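Side-chain contacts in sterol carrier protein 2 (Thermus thermophilus, PDB 2CX7), which probably binds sterols or other lipids in the apolar interior of an SCP-2 fold and carries them: residues L80-E85 with G100-K105; L53-G58 with Q120-V125. All blocks are in the same frame, centred on the assembly; numbering follows the deposited sequence.

Contact 1 of 2, residues L80-E85 with G100-K105; sequences LATWQE and GLLELK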
ATOM      1  N   LEU A  80       8.997  -5.338   7.415  1.00 10.57           N
ATOM      2  CA  LEU A  80       9.646  -4.762   6.241  1.00 11.85           C
ATOM      3  C   LEU A  80       9.966  -5.824   5.190  1.00 10.05           C
ATOM      4  O   LEU A  80       9.693  -5.634   4.001  1.00 14.50           O
ATOM      5  CB  LEU A  80      10.945  -4.053   6.634  1.00 15.48           C
ATOM      6  CG  LEU A  80      11.741  -3.484   5.455  1.00 13.96           C
ATOM      7  CD1 LEU A  80      10.863  -2.511   4.681  1.00 21.92           C
ATOM      8  CD2 LEU A  80      13.016  -2.821   5.951  1.00 17.62           C
ATOM      9  N   ALA A  81      10.529  -6.946   5.631  1.00 14.11           N
ATOM     10  CA  ALA A  81      10.905  -8.021   4.717  1.00 18.84           C
ATOM     11  C   ALA A  81       9.740  -8.484   3.861  1.00 15.64           C
ATOM     12  O   ALA A  81       9.905  -8.765   2.668  1.00 14.66           O
ATOM     13  CB  ALA A  81      11.474  -9.194   5.488  1.00 18.11           C
ATOM     14  N   THR A  82       8.561  -8.570   4.473  1.00 12.07           N
ATOM     15  CA  THR A  82       7.364  -8.982   3.762  1.00 11.47           C
ATOM     16  C   THR A  82       7.017  -7.948   2.706  1.00 13.88           C
ATOM     17  O   THR A  82       6.759  -8.300   1.548  1.00 15.36           O
ATOM     18  CB  THR A  82       6.181  -9.144   4.728  1.00 12.98           C
ATOM     19  OG1 THR A  82       6.531 -10.113   5.721  1.00 15.98           O
ATOM     20  CG2 THR A  82       4.942  -9.625   3.986  1.00 14.64           C
ATOM     21  N   TRP A  83       7.015  -6.674   3.089  1.00 10.23           N
ATOM     22  CA  TRP A  83       6.703  -5.624   2.122  1.00 13.07           C
ATOM     23  C   TRP A  83       7.710  -5.628   0.976  1.00 16.28           C
ATOM     24  O   TRP A  83       7.339  -5.405  -0.175  1.00 15.63           O
ATOM     25  CB  TRP A  83       6.683  -4.241   2.785  1.00 12.28           C
ATOM     26  CG  TRP A  83       5.373  -3.893   3.440  1.00 16.31           C
ATOM     27  CD1 TRP A  83       5.173  -3.551   4.752  1.00 16.13           C
ATOM     28  CD2 TRP A  83       4.088  -3.853   2.818  1.00 16.64           C
ATOM     29  NE1 TRP A  83       3.844  -3.304   4.978  1.00 15.35           N
ATOM     30  CE2 TRP A  83       3.153  -3.480   3.809  1.00 16.31           C
ATOM     31  CE3 TRP A  83       3.631  -4.095   1.514  1.00 16.62           C
ATOM     32  CZ2 TRP A  83       1.791  -3.344   3.538  1.00 15.84           C
ATOM     33  CZ3 TRP A  83       2.271  -3.963   1.247  1.00 18.64           C
ATOM     34  CH2 TRP A  83       1.369  -3.589   2.257  1.00 19.10           C
ATOM     35  N   GLN A  84       8.981  -5.883   1.281  1.00 14.34           N
ATOM     36  CA  GLN A  84       9.990  -5.913   0.220  1.00 14.85           C
ATOM     37  C   GLN A  84       9.641  -7.017  -0.778  1.00 14.28           C
ATOM     38  O   GLN A  84       9.725  -6.824  -1.994  1.00 19.13           O
ATOM     39  CB  GLN A  84      11.390  -6.137   0.802  1.00 17.73           C
ATOM     40  CG  GLN A  84      11.912  -4.929   1.578  1.00 18.86           C
ATOM     41  CD  GLN A  84      13.267  -5.177   2.215  1.00 21.23           C
ATOM     42  OE1 GLN A  84      13.533  -6.268   2.710  1.00 24.63           O
ATOM     43  NE2 GLN A  84      14.121  -4.154   2.227  1.00 24.09           N
ATOM     44  N   GLU A  85       9.237  -8.168  -0.269  1.00 14.90           N
ATOM     45  CA  GLU A  85       8.858  -9.268  -1.142  1.00 17.73           C
ATOM     46  C   GLU A  85       7.647  -8.919  -1.989  1.00 18.79           C
ATOM     47  O   GLU A  85       7.645  -9.151  -3.199  1.00 19.48           O
ATOM     48  CB  GLU A  85       8.569 -10.511  -0.310  1.00 17.43           C
ATOM     49  CG  GLU A  85       9.819 -11.154   0.229  1.00 22.50           C
ATOM     50  CD  GLU A  85       9.613 -11.757   1.592  1.00 26.85           C
ATOM     51  OE1 GLU A  85       8.481 -12.194   1.883  1.00 23.37           O
ATOM     52  OE2 GLU A  85      10.593 -11.800   2.371  1.00 31.21           O
ATOM     53  N   GLY A 100      -2.289 -13.692   6.431  1.00 14.97           N
ATOM     54  CA  GLY A 100      -1.932 -12.783   7.509  1.00 15.67           C
ATOM     55  C   GLY A 100      -0.507 -12.250   7.438  1.00 13.35           C
ATOM     56  O   GLY A 100      -0.079 -11.540   8.352  1.00 12.93           O
ATOM     57  N   LEU A 101       0.238 -12.599   6.388  1.00 15.30           N
ATOM     58  CA  LEU A 101       1.606 -12.083   6.222  1.00 13.90           C
ATOM     59  C   LEU A 101       1.458 -10.569   6.091  1.00 16.22           C
ATOM     60  O   LEU A 101       2.276  -9.797   6.605  1.00 14.30           O
ATOM     61  CB  LEU A 101       2.268 -12.695   4.981  1.00 13.02           C
ATOM     62  CG  LEU A 101       2.652 -14.167   5.156  1.00 15.67           C
ATOM     63  CD1 LEU A 101       3.115 -14.760   3.827  1.00 18.85           C
ATOM     64  CD2 LEU A 101       3.750 -14.270   6.211  1.00 18.50           C
ATOM     65  N   LEU A 102       0.424 -10.150   5.363  1.00 13.59           N
ATOM     66  CA  LEU A 102       0.081  -8.743   5.261  1.00 11.23           C
ATOM     67  C   LEU A 102      -1.127  -8.782   6.192  1.00 15.42           C
ATOM     68  O   LEU A 102      -2.080  -9.514   5.937  1.00 15.02           O
ATOM     69  CB  LEU A 102      -0.364  -8.344   3.848  1.00 13.94           C
ATOM     70  CG  LEU A 102       0.695  -8.301   2.737  1.00 12.73           C
ATOM     71  CD1 LEU A 102       0.024  -7.848   1.451  1.00 13.59           C
ATOM     72  CD2 LEU A 102       1.831  -7.343   3.108  1.00 12.87           C
ATOM     73  N   GLU A 103      -1.071  -8.017   7.271  1.00 12.65           N
ATOM     74  CA  GLU A 103      -2.142  -8.024   8.253  1.00 12.97           C
ATOM     75  C   GLU A 103      -3.076  -6.828   8.135  1.00 12.90           C
ATOM     76  O   GLU A 103      -2.650  -5.675   8.200  1.00 14.96           O
ATOM     77  CB  GLU A 103      -1.534  -8.104   9.666  1.00 17.64           C
ATOM     78  CG  GLU A 103      -2.540  -7.938  10.801  1.00 15.90           C
ATOM     79  CD  GLU A 103      -1.952  -8.254  12.175  1.00 25.18           C
ATOM     80  OE1 GLU A 103      -0.762  -7.954  12.399  1.00 27.95           O
ATOM     81  OE2 GLU A 103      -2.690  -8.789  13.038  1.00 25.54           O
ATOM     82  N   LEU A 104      -4.356  -7.110   7.941  1.00 14.26           N
ATOM     83  CA  LEU A 104      -5.333  -6.034   7.839  1.00 14.80           C
ATOM     84  C   LEU A 104      -5.651  -5.567   9.257  1.00 16.83           C
ATOM     85  O   LEU A 104      -6.405  -6.212   9.991  1.00 20.56           O
ATOM     86  CB  LEU A 104      -6.596  -6.528   7.135  1.00 17.73           C
ATOM     87  CG  LEU A 104      -7.633  -5.443   6.825  1.00 15.17           C
ATOM     88  CD1 LEU A 104      -7.058  -4.458   5.800  1.00 16.56           C
ATOM     89  CD2 LEU A 104      -8.903  -6.091   6.285  1.00 18.43           C
ATOM     90  N   LYS A 105      -5.055  -4.445   9.642  1.00 16.80           N
ATOM     91  CA  LYS A 105      -5.235  -3.884  10.979  1.00 19.36           C
ATOM     92  C   LYS A 105      -6.493  -3.037  11.144  1.00 20.87           C
ATOM     93  O   LYS A 105      -7.033  -2.916  12.250  1.00 20.07           O
ATOM     94  CB  LYS A 105      -4.014  -3.048  11.348  1.00 22.54           C
ATOM     95  CG  LYS A 105      -2.751  -3.859  11.583  1.00 31.11           C
ATOM     96  CD  LYS A 105      -2.877  -4.723  12.827  1.00 38.19           C
ATOM     97  CE  LYS A 105      -1.523  -5.260  13.252  1.00 39.80           C
ATOM     98  NZ  LYS A 105      -1.581  -6.116  14.476  1.00 45.10           N
TER
HETATM   99  O   HOH W   1       4.857  -9.603   7.669  1.00 11.57           O

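Contact 2 of 2, residues L53-G58 with Q120-V125; sequences LDLWHG and QELVKV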
ATOM      1  N   LEU A  53      -1.956   6.579   1.340  1.00 16.13           N
ATOM      2  CA  LEU A  53      -2.497   6.984   0.050  1.00 14.11           C
ATOM      3  C   LEU A  53      -3.933   7.498   0.161  1.00 15.44           C
ATOM      4  O   LEU A  53      -4.803   6.823   0.715  1.00 17.11           O
ATOM      5  CB  LEU A  53      -2.483   5.792  -0.907  1.00 13.67           C
ATOM      6  CG  LEU A  53      -1.181   4.994  -1.028  1.00 17.85           C
ATOM      7  CD1 LEU A  53      -1.453   3.632  -1.670  1.00 23.31           C
ATOM      8  CD2 LEU A  53      -0.176   5.792  -1.842  1.00 24.44           C
ATOM      9  N   ASP A  54      -4.165   8.698  -0.357  1.00 15.93           N
ATOM     10  CA  ASP A  54      -5.503   9.299  -0.378  1.00 15.65           C
ATOM     11  C   ASP A  54      -6.055   8.894  -1.742  1.00 17.35           C
ATOM     12  O   ASP A  54      -5.903   9.619  -2.725  1.00 24.64           O
ATOM     13  CB  ASP A  54      -5.388  10.824  -0.271  1.00 18.06           C
ATOM     14  CG  ASP A  54      -6.737  11.523  -0.287  1.00 21.24           C
ATOM     15  OD1 ASP A  54      -7.782  10.840  -0.318  1.00 25.35           O
ATOM     16  OD2 ASP A  54      -6.750  12.769  -0.266  1.00 25.29           O
ATOM     17  N   LEU A  55      -6.678   7.722  -1.803  1.00 15.70           N
ATOM     18  CA  LEU A  55      -7.194   7.185  -3.057  1.00 13.48           C
ATOM     19  C   LEU A  55      -8.659   7.536  -3.288  1.00 19.51           C
ATOM     20  O   LEU A  55      -9.451   7.525  -2.352  1.00 18.79           O
ATOM     21  CB  LEU A  55      -7.013   5.664  -3.056  1.00 12.11           C
ATOM     22  CG  LEU A  55      -5.579   5.168  -2.809  1.00 10.99           C
ATOM     23  CD1 LEU A  55      -5.568   3.675  -2.599  1.00 13.13           C
ATOM     24  CD2 LEU A  55      -4.691   5.559  -3.984  1.00 13.27           C
ATOM     25  N   TRP A  56      -9.019   7.814  -4.539  1.00 19.70           N
ATOM     26  CA  TRP A  56     -10.397   8.175  -4.854  1.00 20.79           C
ATOM     27  C   TRP A  56     -10.787   7.989  -6.319  1.00 15.67           C
ATOM     28  O   TRP A  56     -10.251   8.649  -7.217  1.00 15.51           O
ATOM     29  CB  TRP A  56     -10.654   9.626  -4.437  1.00 21.06           C
ATOM     30  CG  TRP A  56     -12.103  10.040  -4.526  1.00 27.86           C
ATOM     31  CD1 TRP A  56     -12.760  10.507  -5.625  1.00 28.48           C
ATOM     32  CD2 TRP A  56     -13.062  10.019  -3.463  1.00 28.14           C
ATOM     33  NE1 TRP A  56     -14.070  10.784  -5.314  1.00 31.37           N
ATOM     34  CE2 TRP A  56     -14.282  10.493  -3.992  1.00 28.04           C
ATOM     35  CE3 TRP A  56     -13.007   9.647  -2.111  1.00 30.14           C
ATOM     36  CZ2 TRP A  56     -15.444  10.608  -3.215  1.00 35.57           C
ATOM     37  CZ3 TRP A  56     -14.158   9.761  -1.340  1.00 36.16           C
ATOM     38  CH2 TRP A  56     -15.364  10.238  -1.896  1.00 36.56           C
ATOM     39  N   HIS A  57     -11.720   7.070  -6.550  1.00 16.55           N
ATOM     40  CA  HIS A  57     -12.243   6.789  -7.883  1.00 16.41           C
ATOM     41  C   HIS A  57     -11.212   6.577  -8.983  1.00 19.37           C
ATOM     42  O   HIS A  57     -11.371   7.094 -10.088  1.00 21.25           O
ATOM     43  CB  HIS A  57     -13.202   7.905  -8.314  1.00 22.59           C
ATOM     44  CG  HIS A  57     -14.391   8.065  -7.419  1.00 25.81           C
ATOM     45  ND1 HIS A  57     -15.440   8.909  -7.721  1.00 30.08           N
ATOM     46  CD2 HIS A  57     -14.687   7.516  -6.216  1.00 28.40           C
ATOM     47  CE1 HIS A  57     -16.328   8.874  -6.743  1.00 26.15           C
ATOM     48  NE2 HIS A  57     -15.895   8.037  -5.818  1.00 26.51           N
ATOM     49  N   GLY A  58     -10.161   5.816  -8.688  1.00 17.04           N
ATOM     50  CA  GLY A  58      -9.159   5.540  -9.700  1.00 17.92           C
ATOM     51  C   GLY A  58      -7.947   6.446  -9.675  1.00 17.14           C
ATOM     52  O   GLY A  58      -6.953   6.172 -10.351  1.00 17.42           O
ATOM     53  N   GLN A 120      -4.515  -5.760  -6.609  1.00 12.71           N
ATOM     54  CA  GLN A 120      -3.508  -6.370  -7.467  1.00 14.26           C
ATOM     55  C   GLN A 120      -2.797  -5.280  -8.268  1.00 18.12           C
ATOM     56  O   GLN A 120      -1.572  -5.307  -8.426  1.00 16.57           O
ATOM     57  CB  GLN A 120      -4.160  -7.390  -8.411  1.00 13.39           C
ATOM     58  CG  GLN A 120      -4.689  -8.630  -7.716  1.00 15.07           C
ATOM     59  CD  GLN A 120      -5.501  -9.515  -8.650  1.00 17.59           C
ATOM     60  OE1 GLN A 120      -6.513  -9.086  -9.209  1.00 20.90           O
ATOM     61  NE2 GLN A 120      -5.061 -10.754  -8.821  1.00 19.28           N
ATOM     62  N   GLU A 121      -3.558  -4.305  -8.764  1.00 17.26           N
ATOM     63  CA  GLU A 121      -2.959  -3.222  -9.537  1.00 15.18           C
ATOM     64  C   GLU A 121      -2.104  -2.290  -8.670  1.00 17.43           C
ATOM     65  O   GLU A 121      -1.037  -1.843  -9.099  1.00 15.32           O
ATOM     66  CB  GLU A 121      -4.038  -2.408 -10.269  1.00 14.09           C
ATOM     67  CG  GLU A 121      -4.656  -3.101 -11.485  1.00 19.04           C
ATOM     68  CD  GLU A 121      -3.620  -3.506 -12.528  1.00 27.36           C
ATOM     69  OE1 GLU A 121      -2.557  -2.855 -12.605  1.00 28.73           O
ATOM     70  OE2 GLU A 121      -3.875  -4.469 -13.278  1.00 24.73           O
ATOM     71  N   LEU A 122      -2.571  -1.991  -7.461  1.00 15.85           N
ATOM     72  CA  LEU A 122      -1.810  -1.131  -6.550  1.00 15.51           C
ATOM     73  C   LEU A 122      -0.418  -1.710  -6.393  1.00 14.64           C
ATOM     74  O   LEU A 122       0.591  -0.997  -6.453  1.00 14.15           O
ATOM     75  CB  LEU A 122      -2.473  -1.076  -5.165  1.00 15.06           C
ATOM     76  CG  LEU A 122      -3.642  -0.111  -4.943  1.00 21.47           C
ATOM     77  CD1 LEU A 122      -4.253  -0.346  -3.571  1.00 16.39           C
ATOM     78  CD2 LEU A 122      -3.142   1.334  -5.051  1.00 23.75           C
ATOM     79  N   VAL A 123      -0.368  -3.021  -6.185  1.00 13.95           N
ATOM     80  CA  VAL A 123       0.899  -3.709  -6.001  1.00 15.43           C
ATOM     81  C   VAL A 123       1.726  -3.759  -7.288  1.00 16.77           C
ATOM     82  O   VAL A 123       2.940  -3.534  -7.261  1.00 16.67           O
ATOM     83  CB  VAL A 123       0.662  -5.126  -5.450  1.00 13.76           C
ATOM     84  CG1 VAL A 123       1.957  -5.922  -5.452  1.00 15.49           C
ATOM     85  CG2 VAL A 123       0.117  -5.022  -4.018  1.00 17.35           C
ATOM     86  N   LYS A 124       1.078  -4.052  -8.410  1.00 16.85           N
ATOM     87  CA  LYS A 124       1.789  -4.104  -9.686  1.00 18.56           C
ATOM     88  C   LYS A 124       2.407  -2.744  -9.996  1.00 18.22           C
ATOM     89  O   LYS A 124       3.531  -2.668 -10.498  1.00 18.95           O
ATOM     90  CB  LYS A 124       0.845  -4.515 -10.827  1.00 17.02           C
ATOM     91  CG  LYS A 124       0.441  -5.985 -10.825  1.00 18.03           C
ATOM     92  CD  LYS A 124      -0.446  -6.294 -12.019  1.00 21.49           C
ATOM     93  CE  LYS A 124      -0.850  -7.763 -12.056  1.00 30.84           C
ATOM     94  NZ  LYS A 124      -1.767  -8.015 -13.199  1.00 37.57           N
ATOM     95  N   VAL A 125       1.683  -1.665  -9.702  1.00 16.34           N
ATOM     96  CA  VAL A 125       2.209  -0.326  -9.960  1.00 18.37           C
ATOM     97  C   VAL A 125       3.385  -0.013  -9.033  1.00 18.73           C
ATOM     98  O   VAL A 125       4.388   0.564  -9.463  1.00 21.35           O
ATOM     99  CB  VAL A 125       1.106   0.761  -9.789  1.00 16.29           C
ATOM    100  CG1 VAL A 125       1.725   2.163  -9.782  1.00 17.91           C
ATOM    101  CG2 VAL A 125       0.102   0.645 -10.930  1.00 15.28           C
TER

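Contact 1 of 2, residues L80-E85 with G100-K105
W83 and T82 of helix 80-86 meet L102 and L101 of segment 100-105, next to the edge strand, within the helical excursion that joins neighbouring antiparallel strands 74-78 and 103-106 of the SCP-2 fold. A CH-pi contact is the main apolar element. The CD2 methyl of L102 lies 3.8 Å from the centroid of the six-membered ring of W83. That line runs only 7° off the ring normal, placing the methyl squarely over a face of the benzo ring rather than at its edge. All six carbons of this ring are at similar range, W83 CH2 being 3.9 Å from L102 CD2 and W83 CD2 4.2 Å from L102 CD2.

The same methyl also touches T82, whose CG2 is 4.0 Å away from L102 CD2, so one leucine branch meets both an aromatic face and a threonine methyl. With OG1 beside the backbone N (chi1 -58°), CG2 of T82 is anti to N and is the branch that meets L102.

The indole is fixed from elsewhere too: NE1 donates to the carbonyl of A36 in strand 32-37, and the ring packs edge-to-face with F4. A leucine in place of W83 has neither the indole N-H nor the flat face, so the A36 carbonyl would probably be left without this bond and the L102 methyl is likely to pack less snugly.

Polar contact between the segments runs through solvent, with no direct hydrogen bond. A water hydrogen-bonded to T82 OG1 at 2.6 Å donates to the carbonyl O of L101 over 2.8 Å. That L101 oxygen also has T82 CG2 3.7 Å away, so the threonine approaches one carbonyl with its methyl directly and with its hydroxyl through the water.

Contact 2 of 2, residues L53-G58 with Q120-V125
Strand 49-56 and the C-terminal helix 116-127 face each other through three leucines: L53 and L55 on the strand and L122 on the helix. The backbones stand well apart, the CA of L122 being 10.5 Å from the CA of L55, and the gap is bridged by side-chain ends alone. The ends of L55 and L122 meet head-on, L55 CD1 lying 4.2 Å from L122 CD2. The other branch of L122 joins in: its CD1 lies 4.3 Å from L55 CD1, so the isopropyl fork of the helix residue presents both methyls to one strand methyl. L53 makes a looser contact, its CD1 standing 4.4 Å from L122 CD2.

Being two residues apart on an extended strand, L53 and L55 point to the same side, and their CD1 atoms are themselves 4.2 Å apart. That side is the helix-covered face of the mixed five-stranded sheet of the SCP-2 fold, and L33 of the adjacent strand 32-37 touches both L55 and L122. In L122 the CD1 branch is anti to CA (chi2 173°), and CD2, the other branch of the fork, is the one nearest L53 and L55.

Other helices close in around the trio. Y22 of helix 20-25 packs on L55 and L122, and L16 of helix 6-17 on L122. From that second helix Y12 touches L53, while its OH is hydrogen-bonded to the backbone O of L122.

Contact 1 is nested within the chain loop closed by contact 2, and the two lie on opposite sides of the chain's centre, their own centres about 17 Å apart. Their nearest atoms are about 6 Å apart, so they do not touch. Strand 32-37 relates them: W83 of contact 1 packs on L35 and V37, whereas L122 of contact 2 packs on L33. These alternate residues of one strand indicate that both helices lie against the same sheet face. In SCP-2 relatives, lipid is held in the apolar interior between sheet and helices; both contacts may border the corresponding region here, an inference from the fold.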